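Local coordinates for conserved hypothetical protein (Agrobacterium tumefaciens, PDB 2FEX) that is of unknown function but belongs to the DJ-1/PfpI family and probably carries a cysteine-bearing nucleophile elbow, at residues Asp65-Pro70 against Gly85-Phe90. Residues are numbered along the deposited sequence; the frame is centred on the assembly and turned at random.
Sequences DALVIP and GLVKRF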
loop_
_atom_site.group_PDB
_atom_site.type_symbol
_atom_site.label_atom_id
_atom_site.label_comp_id
_atom_site.label_asym_id
_atom_site.label_seq_id
_atom_site.Cartn_x
_atom_site.Cartn_y
_atom_site.Cartn_z
ATOM N N ASP A 65 11.863 -18.069 3.317
ATOM C CA ASP A 65 11.752 -18.495 1.928
ATOM C C ASP A 65 12.054 -17.402 0.865
ATOM O O ASP A 65 12.389 -17.716 -0.277
ATOM C CB ASP A 65 10.351 -19.058 1.706
ATOM C CG ASP A 65 10.089 -20.246 2.600
ATOM O OD1 ASP A 65 10.621 -21.333 2.270
ATOM O OD2 ASP A 65 9.465 -20.087 3.672
ATOM N N ALA A 66 11.879 -16.133 1.239
ATOM C CA ALA A 66 11.999 -15.040 0.257
ATOM C C ALA A 66 12.366 -13.763 0.970
ATOM O O ALA A 66 11.954 -13.547 2.117
ATOM C CB ALA A 66 10.671 -14.881 -0.510
ATOM N N LEU A 67 13.154 -12.943 0.290
ATOM C CA LEU A 67 13.537 -11.607 0.771
ATOM C C LEU A 67 12.967 -10.598 -0.214
ATOM O O LEU A 67 13.275 -10.606 -1.421
ATOM C CB LEU A 67 15.051 -11.496 0.772
ATOM C CG LEU A 67 15.612 -10.111 1.032
ATOM C CD1 LEU A 67 15.250 -9.727 2.509
ATOM C CD2 LEU A 67 17.147 -10.099 0.816
ATOM N N VAL A 68 12.108 -9.721 0.290
ATOM C CA VAL A 68 11.376 -8.760 -0.574
ATOM C C VAL A 68 11.763 -7.372 -0.124
ATOM O O VAL A 68 11.647 -7.055 1.069
ATOM C CB VAL A 68 9.850 -8.941 -0.439
ATOM C CG1 VAL A 68 9.105 -7.844 -1.208
ATOM C CG2 VAL A 68 9.455 -10.338 -0.957
ATOM N N ILE A 69 12.275 -6.581 -1.064
ATOM C CA ILE A 69 12.824 -5.252 -0.732
ATOM C C ILE A 69 11.996 -4.155 -1.435
ATOM O O ILE A 69 12.112 -3.977 -2.652
ATOM C CB ILE A 69 14.329 -5.159 -1.080
ATOM C CG1 ILE A 69 15.088 -6.380 -0.571
ATOM C CG2 ILE A 69 14.882 -3.842 -0.544
ATOM C CD1 ILE A 69 16.554 -6.361 -1.051
ATOM N N PRO A 70 11.133 -3.420 -0.684
ATOM C CA PRO A 70 10.409 -2.308 -1.321
ATOM C C PRO A 70 11.358 -1.121 -1.601
ATOM O O PRO A 70 12.423 -0.948 -0.926
ATOM C CB PRO A 70 9.375 -1.834 -0.255
ATOM C CG PRO A 70 10.059 -2.290 1.101
ATOM C CD PRO A 70 10.782 -3.624 0.737
ATOM N N GLY A 85 25.591 -8.001 1.607
ATOM C CA GLY A 85 25.726 -9.194 2.498
ATOM C C GLY A 85 24.399 -9.935 2.633
ATOM O O GLY A 85 24.343 -11.156 2.492
ATOM N N LEU A 86 23.333 -9.178 2.889
ATOM C CA LEU A 86 21.978 -9.742 3.056
ATOM C C LEU A 86 21.548 -10.456 1.771
ATOM O O LEU A 86 21.103 -11.613 1.805
ATOM C CB LEU A 86 21.014 -8.596 3.371
ATOM C CG LEU A 86 19.564 -9.003 3.547
ATOM C CD1 LEU A 86 19.344 -10.037 4.698
ATOM C CD2 LEU A 86 18.672 -7.833 3.809
ATOM N N VAL A 87 21.722 -9.795 0.629
ATOM C CA VAL A 87 21.285 -10.416 -0.616
ATOM C C VAL A 87 22.083 -11.694 -0.902
ATOM O O VAL A 87 21.499 -12.729 -1.266
ATOM C CB VAL A 87 21.366 -9.401 -1.758
ATOM C CG1 VAL A 87 21.222 -10.069 -3.134
ATOM C CG2 VAL A 87 20.291 -8.357 -1.561
ATOM N N LYS A 88 23.397 -11.610 -0.733
ATOM C CA LYS A 88 24.278 -12.797 -0.945
ATOM C C LYS A 88 23.875 -13.966 -0.027
ATOM O O LYS A 88 23.820 -15.103 -0.476
ATOM C CB LYS A 88 25.750 -12.429 -0.824
ATOM C CG LYS A 88 26.708 -13.627 -1.090
ATOM C CD LYS A 88 28.138 -13.169 -1.179
ATOM C CE LYS A 88 29.128 -14.340 -1.332
ATOM N NZ LYS A 88 28.658 -15.480 -2.196
ATOM N N ARG A 89 23.612 -13.674 1.245
ATOM C CA ARG A 89 23.160 -14.677 2.213
ATOM C C ARG A 89 21.954 -15.450 1.662
ATOM O O ARG A 89 21.919 -16.663 1.699
ATOM C CB ARG A 89 22.834 -14.008 3.578
ATOM C CG ARG A 89 22.445 -14.920 4.753
ATOM C CD ARG A 89 22.187 -14.143 6.112
ATOM N NE ARG A 89 22.938 -12.890 6.210
ATOM C CZ ARG A 89 22.463 -11.767 6.730
ATOM N NH1 ARG A 89 21.259 -11.719 7.224
ATOM N NH2 ARG A 89 23.206 -10.680 6.762
ATOM N N PHE A 90 20.971 -14.710 1.168
ATOM C CA PHE A 90 19.747 -15.303 0.606
ATOM C C PHE A 90 19.972 -16.036 -0.718
ATOM O O PHE A 90 19.489 -17.170 -0.915
ATOM C CB PHE A 90 18.640 -14.232 0.541
ATOM C CG PHE A 90 17.920 -14.094 1.831
ATOM C CD1 PHE A 90 18.536 -13.465 2.922
ATOM C CD2 PHE A 90 16.668 -14.747 2.017
ATOM C CE1 PHE A 90 17.855 -13.391 4.180
ATOM C CE2 PHE A 90 15.987 -14.704 3.223
ATOM C CZ PHE A 90 16.578 -14.033 4.335
#
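With CG of both L67 and L86 swung anti to the backbone N (chi1 171° and 179°), the two leucines lean toward each other between strand 66-69 and helix 84-92 and meet at a slant, L67 CD2 lying 3.8 Å from L86 CG. The other methyl of L67, CD1, touches L86 CD2 at 4.1 Å. Nearer the backbone, L67 CB sits over one face of the F90 ring in a CH-pi contact, 4.1 Å from the ring centroid and displaced toward the CD2 side, where the distance to F90 CD2 is 3.8 Å. L67 thus spans F90 and L86, one helical turn apart: CB on the ring, CD1 and CD2 on the leucine. V87 CG2 extends the apolar patch, 4.3 Å from L67 CD2 and equally far from I69 CD1. The contact is buried and its side-chain contacts are all apolar, the segment axes running roughly antiparallel (150°) and passing 9.6 Å apart at their closest. This is the helix-on-sheet layer of a beta-alpha-beta crossover: the chain leaves strand 66-69, returns through helix 84-92 and enters the adjacent parallel strand 96-100, whose V97 also meets F90. On its other edge strand 66-69 pairs with strand 3-7, while I69 and V87 both pack against L107 of helix 102-109.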